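Local coordinates for initiator protein NS1 (Human bocavirus, PDB 4KW3) that probably binds, unwinds and nicks the viral replication origin through its N-terminal nuclease domain and adjoining helicase, starting rolling-circle DNA replication, at residues Q106-E111 with H115-V120; Y18-P23 with A143-R148; K240-T245 with L252-R257. All blocks are in the same frame, centred on the assembly; numbering follows the deposited sequence.

Contact 1: Q106-E111 with H115-V120; sequences QSELGE and HCHIIV
E108 and H115 face each other as an antiparallel pair in the hairpin of strands 101-109 and 114-122, and their side chains run side by side from the same face of the sheet. The E108 chain is extended, with CG anti to the backbone N (chi1 160°), which carries the carboxylate out alongside the imidazole. The two flat groups are strongly twisted, their planes 78° apart, and OE1 of E108 lies in the plane of the H115 ring at its edge, 3.2 Å from NE2. H117 rises from the same face in the next hydrogen-bonded pair; its NE2 is 4.2 Å from OE1 of E108 and also looks at that carboxylate from the ring edge. Beneath the side chains the backbones are tied by two hydrogen-bonded pairs. In the E108-H115 pair, E108 N reaches H115 O at 2.8 Å, while H115 N gives its hydrogen to E108 O. In the other, Q106 N and H117 O lie 2.9 Å apart, with the return bond from H117 N to Q106 O. S107 and C116 form the non-hydrogen-bonded pair between them and turn to the other face, toward helix 74-94, where CB of S107 packs on SG of C116 at 3.7 Å. A salt bridge joins OE1 of E108 to K215, and the H117 side chain approaches Y211, the predicted nuclease tyrosine. H115, C116 and H117 form the predicted RCR-2 motif, the HUH signature of these endonucleases, and E108, H115 and H117 are predicted ligands of a divalent cation. One carboxylate and two imidazoles converging from adjacent strands are consistent with a preformed metal site, its ligands spaced by the hairpin's own hydrogen bonding.

Contact 2: Y18-P23 with A143-R148; sequences YVFKFP and AEIIQR
F20 and F22 meet I145 where helix 134-149 packs over a face of the sheet at strand 15-21, in the layered alpha/beta arrangement of the HUH nuclease domain, with a central sheet and helices lying against it. The strand pairs with strand 114-122 through backbone bonds such as that of F20 with C116. At F20 the side chain is directed toward the helix, its CG anti to the backbone N (chi1 163°), and the ring advances on I145 from the opposite direction, so that CZ meets the CD1 methyl at 3.7 Å. The same ring also touches Y138 and I141 of the helix. Beyond K21 the strand gives way to a loop, and F22 brings a second ring to the isoleucine at a slant; L114 packs against it too. P23 follows directly and lays its CD over one face of the F22 ring. CD1 of I145 reaches both phenylalanine rings, while L78 of helix 74-94 and L169 of helix 160-177 touch the isoleucine as well; between the two segments the contact is made by apolar side chains. A second touch on F22 comes from the CG2 methyl of I145, which stands 4.0 Å from CE2.

Contact 3: K240-T245 with L252-R257; sequences KTYSHT and LPEHYR
T245 N gives its hydrogen to a water at 2.7 Å, and the same water donates to L252 O at 3.0 Å, bridging the strand and the returning loop. Beside this bridge runs a direct hydrogen bond from L252 N to T245 O, 3.0 Å long, the donor tilted out of the carbonyl plane. Strand 241-247 turns back through strand 250-251 at this point, and the loop that follows leads into helix 257-268. R257, the first residue of that helix, sends its side chain back across Y242. The guanidinium lies flat on one face of the tyrosine ring in a cation-pi stack, the planes 20° apart. Its CZ is 3.3 Å from the ring centroid and only 8° off the normal. NE sits above the CE1-CZ bond side of the ring, 3.1 Å from CE1, whereas NH2 lies over the other side near CD2. The two side chains slide past each other in opposite directions; the arginine starts extended and bends at chi3 (-84°), which lets its flat end settle over the ring. At the hydroxyl of Y242 the chain of E254 crosses at about a right angle, its CG 3.8 Å from OH. The carboxylate of E254 is held by S230 N. Around the guanidinium, NH1 is bound to L213 O and NH2 to Q106 OE1, which T245 OG1 also reaches. The pi face of Y242 and the carbonyl oxygens at the guanidinium nitrogens are likely to stabilise the buried charge of R257, and the start of helix 257-268 is thereby fastened to the sheet.

The three contacts share one mixed sheet. Contact 1 lies between the other two: its strand 114-122 pairs with strand 15-21 of contact 2, with C116 O 2.9 Å from F20 N, and its strand 101-109 pairs with strand 241-247 of contact 3, with S107 O 2.8 Å from S243 N. Contacts 2 and 3 do not touch; their centres are about 20 Å apart, on opposite sides of the chain's centre. The predicted metal site belongs to contact 1, yet both neighbours come close to it, the side chain of F20 lying about 6 Å from that of H115 and the side chain of Y242 about 5 Å from that of E108.

Contact 1: Q106-E111 with H115-V120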
# COMPACT_ATOMS: atom_id res chain seq x y z
N GLN A 106 -0.17 3.55 -0.48
CA GLN A 106 -0.36 2.84 -1.74
C GLN A 106 0.40 1.52 -1.74
O GLN A 106 1.63 1.49 -1.57
CB GLN A 106 0.09 3.71 -2.91
CG GLN A 106 -0.09 3.06 -4.28
CD GLN A 106 -0.01 4.08 -5.41
OE1 GLN A 106 -0.88 4.95 -5.54
NE2 GLN A 106 1.04 3.99 -6.22
N SER A 107 -0.33 0.43 -1.95
CA SER A 107 0.27 -0.90 -2.08
C SER A 107 0.60 -1.20 -3.54
O SER A 107 -0.07 -0.73 -4.45
CB SER A 107 -0.69 -1.95 -1.52
OG SER A 107 -1.97 -1.83 -2.11
N GLU A 108 1.66 -1.98 -3.76
CA GLU A 108 2.12 -2.28 -5.11
C GLU A 108 2.67 -3.69 -5.17
O GLU A 108 3.48 -4.08 -4.35
CB GLU A 108 3.18 -1.28 -5.55
CG GLU A 108 4.08 -1.74 -6.70
CD GLU A 108 5.12 -0.68 -7.11
OE1 GLU A 108 5.06 0.45 -6.58
OE2 GLU A 108 5.99 -0.98 -7.96
N LEU A 109 2.23 -4.45 -6.17
CA LEU A 109 2.80 -5.75 -6.44
C LEU A 109 3.99 -5.52 -7.35
O LEU A 109 3.83 -5.46 -8.57
CB LEU A 109 1.78 -6.62 -7.16
CG LEU A 109 0.72 -7.29 -6.28
CD1 LEU A 109 -0.03 -6.34 -5.38
CD2 LEU A 109 -0.26 -7.99 -7.15
N GLY A 110 5.18 -5.43 -6.77
CA GLY A 110 6.36 -5.13 -7.55
C GLY A 110 6.93 -6.31 -8.33
O GLY A 110 6.49 -7.45 -8.18
N GLU A 111 7.93 -6.02 -9.15
CA GLU A 111 8.62 -7.05 -9.90
C GLU A 111 9.20 -8.04 -8.89
O GLU A 111 9.08 -9.26 -9.06
CB GLU A 111 9.74 -6.41 -10.73
CG GLU A 111 10.65 -7.39 -11.43
CD GLU A 111 9.95 -8.10 -12.58
OE1 GLU A 111 8.96 -7.55 -13.10
OE2 GLU A 111 10.41 -9.20 -12.97
N HIS A 115 5.08 -4.22 -1.77
CA HIS A 115 5.32 -3.13 -0.84
C HIS A 115 4.21 -2.09 -0.70
O HIS A 115 3.30 -2.02 -1.51
CB HIS A 115 6.69 -2.47 -1.10
CG HIS A 115 6.90 -2.01 -2.50
ND1 HIS A 115 8.09 -2.23 -3.16
CD2 HIS A 115 6.12 -1.32 -3.35
CE1 HIS A 115 8.01 -1.72 -4.38
NE2 HIS A 115 6.82 -1.16 -4.52
N CYS A 116 4.30 -1.31 0.36
CA CYS A 116 3.46 -0.14 0.49
C CYS A 116 4.33 1.10 0.62
O CYS A 116 5.34 1.09 1.33
CB CYS A 116 2.60 -0.25 1.73
SG CYS A 116 1.31 -1.43 1.57
N HIS A 117 3.92 2.17 -0.05
CA HIS A 117 4.48 3.49 0.19
C HIS A 117 3.52 4.20 1.12
O HIS A 117 2.29 4.11 0.94
CB HIS A 117 4.62 4.28 -1.09
CG HIS A 117 5.65 3.75 -2.02
ND1 HIS A 117 6.94 4.26 -2.08
CD2 HIS A 117 5.60 2.74 -2.92
CE1 HIS A 117 7.62 3.60 -2.99
NE2 HIS A 117 6.84 2.66 -3.51
N ILE A 118 4.09 4.87 2.13
CA ILE A 118 3.32 5.66 3.08
C ILE A 118 3.85 7.08 3.09
O ILE A 118 5.03 7.30 3.39
CB ILE A 118 3.45 5.10 4.51
CG1 ILE A 118 3.08 3.62 4.55
CG2 ILE A 118 2.62 5.91 5.52
CD1 ILE A 118 4.26 2.72 4.71
N ILE A 119 3.00 8.05 2.78
CA ILE A 119 3.35 9.44 3.02
C ILE A 119 2.56 9.89 4.24
O ILE A 119 1.33 9.84 4.25
CB ILE A 119 3.03 10.36 1.82
CG1 ILE A 119 3.61 9.80 0.52
CG2 ILE A 119 3.60 11.74 2.05
CD1 ILE A 119 3.07 10.48 -0.69
N VAL A 120 3.27 10.32 5.27
CA VAL A 120 2.61 10.76 6.48
C VAL A 120 3.20 12.08 7.01
O VAL A 120 4.43 12.30 7.00
CB VAL A 120 2.68 9.66 7.55
CG1 VAL A 120 4.11 9.14 7.72
CG2 VAL A 120 2.11 10.16 8.85

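Contact 2: Y18-P23 with A143-R148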
# COMPACT_ATOMS: atom_id res chain seq x y z
N TYR A 18 7.76 6.50 3.77
CA TYR A 18 8.33 5.20 4.11
C TYR A 18 8.00 4.13 3.06
O TYR A 18 6.99 4.22 2.35
CB TYR A 18 7.82 4.71 5.46
CG TYR A 18 8.15 5.59 6.65
CD1 TYR A 18 7.34 6.67 6.99
CD2 TYR A 18 9.25 5.33 7.44
CE1 TYR A 18 7.62 7.46 8.09
CE2 TYR A 18 9.55 6.11 8.52
CZ TYR A 18 8.74 7.18 8.85
OH TYR A 18 9.06 7.98 9.94
N VAL A 19 8.84 3.11 2.99
CA VAL A 19 8.52 1.93 2.21
C VAL A 19 8.50 0.70 3.11
O VAL A 19 9.51 0.37 3.75
CB VAL A 19 9.48 1.69 1.04
CG1 VAL A 19 9.09 0.39 0.31
CG2 VAL A 19 9.43 2.84 0.08
N PHE A 20 7.35 0.05 3.15
CA PHE A 20 7.18 -1.20 3.87
C PHE A 20 7.26 -2.35 2.87
O PHE A 20 6.60 -2.31 1.85
CB PHE A 20 5.81 -1.23 4.56
CG PHE A 20 5.38 -2.61 4.99
CD1 PHE A 20 5.83 -3.15 6.19
CD2 PHE A 20 4.54 -3.37 4.18
CE1 PHE A 20 5.45 -4.42 6.57
CE2 PHE A 20 4.15 -4.65 4.57
CZ PHE A 20 4.60 -5.17 5.77
N LYS A 21 8.10 -3.35 3.15
CA LYS A 21 8.19 -4.57 2.34
C LYS A 21 7.53 -5.73 3.09
O LYS A 21 7.90 -6.02 4.22
CB LYS A 21 9.65 -4.95 2.11
CG LYS A 21 10.21 -4.64 0.75
CD LYS A 21 11.51 -5.44 0.50
CE LYS A 21 12.71 -4.88 1.29
NZ LYS A 21 13.63 -4.02 0.48
N PHE A 22 6.55 -6.39 2.48
CA PHE A 22 5.98 -7.58 3.11
C PHE A 22 7.06 -8.68 3.30
O PHE A 22 7.65 -9.17 2.34
CB PHE A 22 4.80 -8.10 2.28
CG PHE A 22 3.94 -9.08 3.01
CD1 PHE A 22 4.27 -10.42 3.04
CD2 PHE A 22 2.82 -8.65 3.70
CE1 PHE A 22 3.49 -11.31 3.74
CE2 PHE A 22 2.04 -9.55 4.39
CZ PHE A 22 2.37 -10.88 4.41
N PRO A 23 7.32 -9.07 4.55
CA PRO A 23 8.51 -9.91 4.75
C PRO A 23 8.33 -11.40 4.40
O PRO A 23 8.56 -12.27 5.25
CB PRO A 23 8.81 -9.73 6.24
CG PRO A 23 7.50 -9.27 6.88
CD PRO A 23 6.52 -8.92 5.77
N ALA A 143 1.54 -5.90 13.43
CA ALA A 143 0.46 -6.21 14.37
C ALA A 143 -0.89 -6.24 13.64
O ALA A 143 -1.70 -7.14 13.88
CB ALA A 143 0.44 -5.24 15.53
N GLU A 144 -1.13 -5.25 12.77
CA GLU A 144 -2.36 -5.19 11.98
C GLU A 144 -2.55 -6.35 10.99
O GLU A 144 -3.63 -6.92 10.89
CB GLU A 144 -2.44 -3.87 11.21
CG GLU A 144 -2.72 -2.69 12.06
CD GLU A 144 -4.16 -2.61 12.54
OE1 GLU A 144 -5.00 -3.40 12.04
OE2 GLU A 144 -4.43 -1.77 13.42
N ILE A 145 -1.48 -6.67 10.26
CA ILE A 145 -1.46 -7.78 9.33
C ILE A 145 -1.73 -9.11 10.05
O ILE A 145 -2.61 -9.87 9.67
CB ILE A 145 -0.10 -7.88 8.62
CG1 ILE A 145 0.13 -6.65 7.73
CG2 ILE A 145 -0.00 -9.16 7.83
CD1 ILE A 145 1.51 -6.58 7.11
N ILE A 146 -0.98 -9.35 11.12
CA ILE A 146 -1.12 -10.56 11.92
C ILE A 146 -2.56 -10.74 12.41
O ILE A 146 -3.11 -11.84 12.35
CB ILE A 146 -0.13 -10.52 13.11
CG1 ILE A 146 1.28 -10.84 12.60
CG2 ILE A 146 -0.53 -11.48 14.25
CD1 ILE A 146 2.39 -10.45 13.57
N GLN A 147 -3.15 -9.64 12.89
CA GLN A 147 -4.54 -9.65 13.36
C GLN A 147 -5.52 -10.01 12.22
O GLN A 147 -6.52 -10.72 12.44
CB GLN A 147 -4.89 -8.31 14.00
CG GLN A 147 -6.37 -8.09 14.18
CD GLN A 147 -6.77 -7.91 15.61
OE1 GLN A 147 -7.38 -6.90 15.96
NE2 GLN A 147 -6.44 -8.88 16.46
N ARG A 148 -5.24 -9.50 11.03
CA ARG A 148 -6.08 -9.76 9.87
C ARG A 148 -5.97 -11.24 9.47
O ARG A 148 -6.98 -11.88 9.14
CB ARG A 148 -5.69 -8.85 8.69
CG ARG A 148 -6.46 -9.16 7.45
CD ARG A 148 -7.92 -8.77 7.58
NE ARG A 148 -8.76 -9.65 6.78
CZ ARG A 148 -9.77 -9.26 6.01
NH1 ARG A 148 -10.07 -7.97 5.89
NH2 ARG A 148 -10.47 -10.17 5.33

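Contact 3: K240-T245 with L252-R257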
# COMPACT_ATOMS: atom_id res chain seq x y z
N LYS A 240 5.42 0.69 -13.99
CA LYS A 240 5.16 0.07 -12.71
C LYS A 240 3.67 0.11 -12.37
O LYS A 240 2.91 0.77 -13.05
CB LYS A 240 6.03 0.69 -11.61
CG LYS A 240 7.43 0.12 -11.58
CD LYS A 240 8.19 0.69 -10.38
CE LYS A 240 9.36 -0.20 -9.95
NZ LYS A 240 10.35 -0.41 -11.05
N THR A 241 3.26 -0.62 -11.35
CA THR A 241 1.83 -0.76 -11.09
C THR A 241 1.47 -0.41 -9.66
O THR A 241 2.34 -0.24 -8.81
CB THR A 241 1.34 -2.20 -11.38
OG1 THR A 241 1.99 -3.12 -10.50
CG2 THR A 241 1.62 -2.58 -12.83
N TYR A 242 0.17 -0.25 -9.41
CA TYR A 242 -0.29 -0.12 -8.03
C TYR A 242 -1.42 -1.12 -7.85
O TYR A 242 -2.07 -1.52 -8.82
CB TYR A 242 -0.80 1.30 -7.72
CG TYR A 242 -2.18 1.55 -8.26
CD1 TYR A 242 -2.36 1.88 -9.61
CD2 TYR A 242 -3.31 1.41 -7.46
CE1 TYR A 242 -3.61 2.09 -10.12
CE2 TYR A 242 -4.58 1.60 -7.99
CZ TYR A 242 -4.72 1.95 -9.32
OH TYR A 242 -5.96 2.16 -9.86
N SER A 243 -1.69 -1.44 -6.59
CA SER A 243 -2.78 -2.34 -6.27
C SER A 243 -3.97 -1.58 -5.70
O SER A 243 -5.11 -1.83 -6.09
CB SER A 243 -2.32 -3.40 -5.26
OG SER A 243 -3.43 -4.11 -4.78
N HIS A 244 -3.69 -0.66 -4.79
CA HIS A 244 -4.74 0.07 -4.06
C HIS A 244 -4.19 1.32 -3.42
O HIS A 244 -3.05 1.35 -2.95
CB HIS A 244 -5.32 -0.81 -2.96
CG HIS A 244 -6.62 -0.30 -2.41
ND1 HIS A 244 -7.79 -0.32 -3.13
CD2 HIS A 244 -6.92 0.25 -1.21
CE1 HIS A 244 -8.76 0.19 -2.41
NE2 HIS A 244 -8.26 0.54 -1.23
N THR A 245 -5.00 2.37 -3.38
CA THR A 245 -4.54 3.67 -2.91
C THR A 245 -5.51 4.28 -1.90
O THR A 245 -6.70 4.40 -2.18
CB THR A 245 -4.35 4.61 -4.10
OG1 THR A 245 -3.37 4.04 -4.94
CG2 THR A 245 -3.83 5.97 -3.67
N LEU A 252 -8.98 5.89 -3.54
CA LEU A 252 -9.08 6.50 -4.86
C LEU A 252 -9.53 5.38 -5.81
O LEU A 252 -8.77 4.45 -6.08
CB LEU A 252 -7.71 7.05 -5.26
CG LEU A 252 -7.39 7.59 -6.65
CD1 LEU A 252 -8.58 8.18 -7.38
CD2 LEU A 252 -6.27 8.61 -6.49
N PRO A 253 -10.78 5.43 -6.26
CA PRO A 253 -11.34 4.33 -7.06
C PRO A 253 -10.67 4.28 -8.43
O PRO A 253 -10.41 5.34 -9.03
CB PRO A 253 -12.83 4.69 -7.21
CG PRO A 253 -13.09 5.79 -6.17
CD PRO A 253 -11.76 6.53 -6.07
N GLU A 254 -10.37 3.06 -8.89
CA GLU A 254 -9.71 2.82 -10.18
C GLU A 254 -10.22 3.73 -11.27
O GLU A 254 -9.43 4.27 -12.03
CB GLU A 254 -9.87 1.35 -10.62
CG GLU A 254 -8.96 0.91 -11.77
CD GLU A 254 -9.44 1.34 -13.17
OE1 GLU A 254 -10.64 1.64 -13.34
OE2 GLU A 254 -8.62 1.35 -14.11
N HIS A 255 -11.54 3.91 -11.36
CA HIS A 255 -12.09 4.59 -12.53
C HIS A 255 -11.93 6.12 -12.50
O HIS A 255 -12.15 6.78 -13.50
CB HIS A 255 -13.56 4.19 -12.76
CG HIS A 255 -14.45 4.54 -11.62
ND1 HIS A 255 -14.66 3.69 -10.55
CD2 HIS A 255 -15.18 5.65 -11.37
CE1 HIS A 255 -15.48 4.27 -9.69
NE2 HIS A 255 -15.81 5.46 -10.16
N TYR A 256 -11.50 6.68 -11.37
CA TYR A 256 -11.25 8.12 -11.28
C TYR A 256 -9.76 8.46 -11.28
O TYR A 256 -9.43 9.65 -11.25
CB TYR A 256 -11.87 8.70 -10.01
CG TYR A 256 -13.38 8.66 -9.92
CD1 TYR A 256 -14.17 8.89 -11.03
CD2 TYR A 256 -14.01 8.36 -8.71
CE1 TYR A 256 -15.57 8.85 -10.94
CE2 TYR A 256 -15.40 8.31 -8.61
CZ TYR A 256 -16.17 8.56 -9.73
OH TYR A 256 -17.54 8.51 -9.64
N ARG A 257 -8.87 7.45 -11.25
CA ARG A 257 -7.43 7.72 -11.01
C ARG A 257 -6.87 8.75 -12.01
O ARG A 257 -6.36 9.79 -11.61
CB ARG A 257 -6.52 6.43 -10.92
CG ARG A 257 -5.01 6.75 -10.67
CD ARG A 257 -4.03 5.53 -10.57
NE ARG A 257 -4.03 5.02 -9.22
CZ ARG A 257 -3.01 5.03 -8.36
NH1 ARG A 257 -1.81 5.49 -8.68
NH2 ARG A 257 -3.20 4.53 -7.17
O HOH W 1 -7.13 2.14 -5.01